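Local structure of putative creatinine amidohydrolase (Bacteroides fragilis, 3LUB) at residues S9-L13 with G14-E18; Q96-L99 with E100-S104. The protein binds two zinc ions and probably hydrolyses carbon-nitrogen bonds in linear amides. All blocks are in the same frame, centred on the assembly; numbering follows the deposited sequence.

Interactions 1 and 2 are both local contacts, one at the start of a short helix and one inside a long helix, and they illustrate side-chain packing at two levels of regularity. In the first, residues 9-18 lead from a loop into the short helix 13-16, which precedes the first strand of the parallel sheet; the second, residues 96-104, lies within the long helix 92-108. Their centres are 22 Å apart and their nearest atoms about 12 Å, so they do not touch each other. Both reach the second subunit, and both lie away from the zinc site formed by Glu-32, His-34, Asp-43, His-120 and Glu-168.

Interaction 1: residues S9-L13 with G14-E18; sequences SVSCL and GKVKE
Cys-12, at the N-cap position, and Leu-13 turn their carbonyls onto the amides of Lys-15, Val-16 and Lys-17, so that the chain winds from the extended residues Ser-11 and Cys-12 into one short helical turn. The bond from Lys-17 N to Leu-13 O, at 2.9 Å, is the one of the four that is not weak. Cys-12 O takes two weak bonds, from Lys-15 N and, at 3.3 Å, from Val-16 N, and the latter amide also leans weakly on Leu-13 O.

Around this turn the side chains meet mostly through carbon. Leu-13 has CG anti to its backbone N (chi1 -179°), a setting that carries CD1 along the turn to lie 3.7 Å from Lys-17 CB. The same methyl approaches Val-16 CG2 at 4.2 Å, the two side chains crossing at about a right angle. Lys-17 covers the Leu-13 carbonyl with its first methylenes, CB standing 3.2 Å from Leu-13 O, while its extended chain carries the amine away. On another side of the turn, Val-16 CG1 comes within 3.1 Å of Ser-11 OG, a close contact; that hydroxyl is hydrogen-bonded to Lys-4 O. Cys-12 SG lies beside the start of the helix, 4.2 Å from Lys-15 CB.

The turn touches both its own sheet and a second subunit. Ser-11 and Val-16 rest on Met-67 of strand 66-68, at one edge of the sheet within this chain, whereas Cys-12, Leu-13 and Val-16 pack against Leu-38, Asn-35 and Tyr-40 of the second subunit.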
ATOM      1  N   SER F   9      23.254  17.449 -11.462  1.00 21.14           N
ATOM      2  CA  SER F   9      23.370  18.323 -10.297  1.00 22.22           C
ATOM      3  C   SER F   9      23.834  19.765 -10.591  1.00 22.57           C
ATOM      4  O   SER F   9      23.561  20.663  -9.812  1.00 23.69           O
ATOM      5  CB  SER F   9      24.281  17.671  -9.257  1.00 23.90           C
ATOM      6  OG  SER F   9      23.700  16.456  -8.808  1.00 27.49           O
ATOM      7  N   VAL F  10      24.533  19.981 -11.696  1.00 22.04           N
ATOM      8  CA  VAL F  10      24.939  21.312 -12.100  1.00 22.59           C
ATOM      9  C   VAL F  10      24.335  21.755 -13.451  1.00 23.84           C
ATOM     10  O   VAL F  10      24.571  22.876 -13.880  1.00 27.21           O
ATOM     11  CB  VAL F  10      26.484  21.461 -12.132  1.00 21.00           C
ATOM     12  CG1 VAL F  10      27.096  21.232 -10.732  1.00 14.64           C
ATOM     13  CG2 VAL F  10      27.108  20.523 -13.156  1.00 19.64           C
ATOM     14  N   SER F  11      23.539  20.896 -14.093  1.00 22.65           N
ATOM     15  CA  SER F  11      23.079  21.130 -15.463  1.00 21.65           C
ATOM     16  C   SER F  11      21.761  21.932 -15.576  1.00 22.78           C
ATOM     17  O   SER F  11      21.074  22.171 -14.596  1.00 22.56           O
ATOM     18  CB  SER F  11      22.923  19.803 -16.168  1.00 21.90           C
ATOM     19  OG  SER F  11      22.728  19.994 -17.560  1.00 23.95           O
ATOM     20  N   CYS F  12      21.425  22.368 -16.787  1.00 23.04           N
ATOM     21  CA  CYS F  12      20.175  23.099 -17.020  1.00 22.90           C
ATOM     22  C   CYS F  12      19.585  22.685 -18.348  1.00 23.21           C
ATOM     23  O   CYS F  12      20.261  22.118 -19.180  1.00 23.68           O
ATOM     24  CB  CYS F  12      20.433  24.597 -17.015  1.00 23.79           C
ATOM     25  SG  CYS F  12      21.646  25.066 -18.278  1.00 25.39           S
ATOM     26  N   LEU F  13      18.302  22.956 -18.532  1.00 23.50           N
ATOM     27  CA  LEU F  13      17.611  22.508 -19.711  1.00 23.87           C
ATOM     28  C   LEU F  13      18.286  22.973 -21.012  1.00 25.32           C
ATOM     29  O   LEU F  13      18.290  22.238 -21.973  1.00 25.74           O
ATOM     30  CB  LEU F  13      16.132  22.948 -19.668  1.00 23.12           C
ATOM     31  CG  LEU F  13      15.263  22.525 -20.861  1.00 24.11           C
ATOM     32  CD1 LEU F  13      15.258  20.966 -21.017  1.00 21.07           C
ATOM     33  CD2 LEU F  13      13.861  23.106 -20.731  1.00 22.13           C
ATOM     34  N   GLY F  14      18.820  24.189 -21.041  1.00 26.26           N
ATOM     35  CA  GLY F  14      19.430  24.766 -22.260  1.00 26.90           C
ATOM     36  C   GLY F  14      20.589  23.929 -22.778  1.00 28.44           C
ATOM     37  O   GLY F  14      20.716  23.692 -24.004  1.00 28.29           O
ATOM     38  N   LYS F  15      21.378  23.412 -21.836  1.00 28.80           N
ATOM     39  CA  LYS F  15      22.529  22.581 -22.165  1.00 30.29           C
ATOM     40  C   LYS F  15      22.129  21.169 -22.587  1.00 31.09           C
ATOM     41  O   LYS F  15      22.782  20.557 -23.437  1.00 35.40           O
ATOM     42  CB  LYS F  15      23.503  22.524 -20.991  1.00 32.28           C
ATOM     43  CG  LYS F  15      24.768  21.670 -21.270  1.00 43.34           C
ATOM     44  CD  LYS F  15      25.617  22.265 -22.418  1.00 50.64           C
ATOM     45  CE  LYS F  15      27.055  21.717 -22.478  1.00 47.76           C
ATOM     46  NZ  LYS F  15      27.979  22.401 -21.516  1.00 48.96           N
ATOM     47  N   VAL F  16      21.048  20.637 -22.032  1.00 29.58           N
ATOM     48  CA  VAL F  16      20.717  19.243 -22.312  1.00 28.34           C
ATOM     49  C   VAL F  16      19.713  19.046 -23.438  1.00 29.19           C
ATOM     50  O   VAL F  16      19.698  17.987 -24.055  1.00 27.30           O
ATOM     51  CB  VAL F  16      20.240  18.497 -21.050  1.00 28.86           C
ATOM     52  CG1 VAL F  16      21.147  18.811 -19.894  1.00 26.85           C
ATOM     53  CG2 VAL F  16      18.814  18.841 -20.725  1.00 26.91           C
ATOM     54  N   LYS F  17      18.908  20.062 -23.755  1.00 30.74           N
ATOM     55  CA  LYS F  17      17.725  19.834 -24.582  1.00 34.71           C
ATOM     56  C   LYS F  17      17.971  19.445 -26.072  1.00 35.09           C
ATOM     57  O   LYS F  17      17.099  18.851 -26.718  1.00 35.28           O
ATOM     58  CB  LYS F  17      16.726  21.006 -24.465  1.00 35.29           C
ATOM     59  CG  LYS F  17      17.114  22.310 -25.144  1.00 37.10           C
ATOM     60  CD  LYS F  17      15.873  23.174 -25.434  1.00 40.33           C
ATOM     61  CE  LYS F  17      16.212  24.316 -26.418  1.00 50.72           C
ATOM     62  NZ  LYS F  17      15.066  25.228 -26.725  1.00 55.12           N
ATOM     63  N   GLU F  18      19.139  19.746 -26.617  1.00 36.26           N
ATOM     64  CA  GLU F  18      19.411  19.348 -28.010  1.00 39.90           C
ATOM     65  C   GLU F  18      20.413  18.167 -28.160  1.00 38.75           C
ATOM     66  O   GLU F  18      20.947  17.912 -29.259  1.00 39.55           O
ATOM     67  CB  GLU F  18      19.861  20.576 -28.790  1.00 43.05           C
ATOM     68  CG  GLU F  18      18.707  21.602 -28.939  1.00 50.40           C
ATOM     69  CD  GLU F  18      19.196  23.029 -28.924  1.00 57.38           C
ATOM     70  OE1 GLU F  18      20.373  23.245 -29.294  1.00 61.03           O
ATOM     71  OE2 GLU F  18      18.398  23.931 -28.553  1.00 63.35           O
TER

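Interaction 2: residues Q96-L99 with E100-S104; sequences QAIL and EDIVS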
ATOM      1  N   GLN F  96      11.523   1.474  -3.293  1.00 17.09           N
ATOM      2  CA  GLN F  96      10.902   0.958  -4.503  1.00 16.74           C
ATOM      3  C   GLN F  96       9.977   2.010  -5.098  1.00 15.18           C
ATOM      4  O   GLN F  96       9.908   2.171  -6.296  1.00 17.23           O
ATOM      5  CB  GLN F  96      10.173  -0.342  -4.198  1.00 15.80           C
ATOM      6  CG  GLN F  96       9.468  -0.945  -5.386  1.00 22.35           C
ATOM      7  CD  GLN F  96       8.804  -2.278  -5.063  1.00 25.93           C
ATOM      8  OE1 GLN F  96       9.464  -3.236  -4.653  1.00 35.41           O
ATOM      9  NE2 GLN F  96       7.489  -2.352  -5.286  1.00 39.39           N
ATOM     10  N   ALA F  97       9.257   2.730  -4.270  1.00 15.65           N
ATOM     11  CA  ALA F  97       8.400   3.799  -4.736  1.00 15.54           C
ATOM     12  C   ALA F  97       9.214   4.868  -5.444  1.00 16.35           C
ATOM     13  O   ALA F  97       8.791   5.375  -6.460  1.00 14.42           O
ATOM     14  CB  ALA F  97       7.615   4.427  -3.564  1.00 13.48           C
ATOM     15  N   ILE F  98      10.383   5.208  -4.887  1.00 16.35           N
ATOM     16  CA  ILE F  98      11.295   6.175  -5.497  1.00 14.92           C
ATOM     17  C   ILE F  98      11.710   5.723  -6.899  1.00 15.85           C
ATOM     18  O   ILE F  98      11.553   6.484  -7.861  1.00 15.69           O
ATOM     19  CB  ILE F  98      12.555   6.438  -4.609  1.00 17.71           C
ATOM     20  CG1 ILE F  98      12.155   7.237  -3.346  1.00 19.28           C
ATOM     21  CG2 ILE F  98      13.611   7.214  -5.402  1.00 13.09           C
ATOM     22  CD1 ILE F  98      13.199   7.206  -2.215  1.00 12.24           C
ATOM     23  N   LEU F  99      12.219   4.491  -7.007  1.00 16.34           N
ATOM     24  CA  LEU F  99      12.688   3.944  -8.300  1.00 16.82           C
ATOM     25  C   LEU F  99      11.551   3.830  -9.311  1.00 17.33           C
ATOM     26  O   LEU F  99      11.730   4.133 -10.484  1.00 18.25           O
ATOM     27  CB  LEU F  99      13.342   2.568  -8.120  1.00 18.38           C
ATOM     28  CG  LEU F  99      13.998   1.887  -9.338  1.00 16.82           C
ATOM     29  CD1 LEU F  99      15.069   2.796  -9.971  1.00 13.48           C
ATOM     30  CD2 LEU F  99      14.588   0.574  -8.946  1.00 13.46           C
ATOM     31  N   GLU F 100      10.376   3.402  -8.866  1.00 18.17           N
ATOM     32  CA  GLU F 100       9.173   3.434  -9.707  1.00 18.05           C
ATOM     33  C   GLU F 100       8.936   4.801 -10.295  1.00 17.84           C
ATOM     34  O   GLU F 100       8.671   4.925 -11.489  1.00 17.07           O
ATOM     35  CB  GLU F 100       7.930   2.979  -8.912  1.00 18.96           C
ATOM     36  CG  GLU F 100       7.974   1.459  -8.639  1.00 21.28           C
ATOM     37  CD  GLU F 100       6.846   0.930  -7.766  1.00 23.74           C
ATOM     38  OE1 GLU F 100       6.163   1.739  -7.131  1.00 20.62           O
ATOM     39  OE2 GLU F 100       6.675  -0.323  -7.731  1.00 27.26           O
ATOM     40  N   ASP F 101       9.033   5.844  -9.465  1.00 16.73           N
ATOM     41  CA  ASP F 101       8.743   7.199  -9.948  1.00 17.05           C
ATOM     42  C   ASP F 101       9.820   7.689 -10.920  1.00 17.48           C
ATOM     43  O   ASP F 101       9.496   8.328 -11.901  1.00 18.80           O
ATOM     44  CB  ASP F 101       8.514   8.194  -8.794  1.00 18.10           C
ATOM     45  CG  ASP F 101       7.190   7.958  -8.061  1.00 20.74           C
ATOM     46  OD1 ASP F 101       6.353   7.174  -8.528  1.00 21.21           O
ATOM     47  OD2 ASP F 101       6.990   8.553  -7.000  1.00 22.09           O
ATOM     48  N   ILE F 102      11.077   7.349 -10.675  1.00 17.27           N
ATOM     49  CA  ILE F 102      12.182   7.729 -11.545  1.00 16.04           C
ATOM     50  C   ILE F 102      12.054   7.049 -12.906  1.00 16.68           C
ATOM     51  O   ILE F 102      12.167   7.706 -13.942  1.00 18.33           O
ATOM     52  CB  ILE F 102      13.581   7.388 -10.894  1.00 17.19           C
ATOM     53  CG1 ILE F 102      13.770   8.240  -9.634  1.00 17.66           C
ATOM     54  CG2 ILE F 102      14.750   7.561 -11.937  1.00 14.02           C
ATOM     55  CD1 ILE F 102      14.983   7.895  -8.788  1.00 14.27           C
ATOM     56  N   VAL F 103      11.793   5.749 -12.900  1.00 17.01           N
ATOM     57  CA  VAL F 103      11.670   4.956 -14.126  1.00 17.47           C
ATOM     58  C   VAL F 103      10.441   5.356 -14.965  1.00 18.16           C
ATOM     59  O   VAL F 103      10.533   5.497 -16.180  1.00 19.25           O
ATOM     60  CB  VAL F 103      11.615   3.446 -13.805  1.00 18.96           C
ATOM     61  CG1 VAL F 103      11.204   2.635 -15.045  1.00 16.06           C
ATOM     62  CG2 VAL F 103      12.958   2.978 -13.247  1.00 18.36           C
ATOM     63  N   SER F 104       9.304   5.551 -14.309  1.00 16.95           N
ATOM     64  CA  SER F 104       8.126   6.056 -14.964  1.00 16.10           C
ATOM     65  C   SER F 104       8.415   7.329 -15.752  1.00 18.40           C
ATOM     66  O   SER F 104       8.019   7.443 -16.929  1.00 19.53           O
ATOM     67  CB  SER F 104       7.014   6.323 -13.931  1.00 15.45           C
ATOM     68  OG  SER F 104       5.853   6.824 -14.563  1.00 23.26           O
TER
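Gln-96 and Glu-100, one helical turn apart, are joined twice, by backbone and by side chain. The main-chain bond from Glu-100 N to Gln-96 O is 2.9 Å long and nearly straight, at 169°. It belongs to a run of i to i+4 bonds in which Asp-101, Ile-102 and Val-103 give their amides to Ala-97, Ile-98 and Leu-99; the last, Val-103 N to Leu-99 O, is again 2.9 Å.

The side-chain bond is looser. Gln-96 NE2 reaches Glu-100 OE2 at 3.3 Å from above the carboxylate plane, with the amide and carboxylate planes 53° apart. Glu-100 CG, anti to its own carbonyl carbon (chi1 -72°), lies back over Gln-96 O at 3.1 Å. The other carboxylate oxygen, OE1, forms a salt bridge with Arg-91 of the second subunit, which also pairs with Asp-101.

Helix 92-108 flanks the parallel sheet of this alpha/beta fold; Leu-99, Ile-102 and Val-103 face the sheet, while Glu-100 and Asp-101 reach the second subunit. The apolar contacts continue the same spacing. Ile-98 and Ile-102 lie side by side and point the same way, CG2 of the former 3.7 Å from CD1 of the latter. Leu-99 CD1 slants across to Val-103 CG2 at 3.9 Å, and both residues press on Leu-114 of strand 113-118, while Leu-99 and Ile-102 meet Leu-26 of strand 23-28.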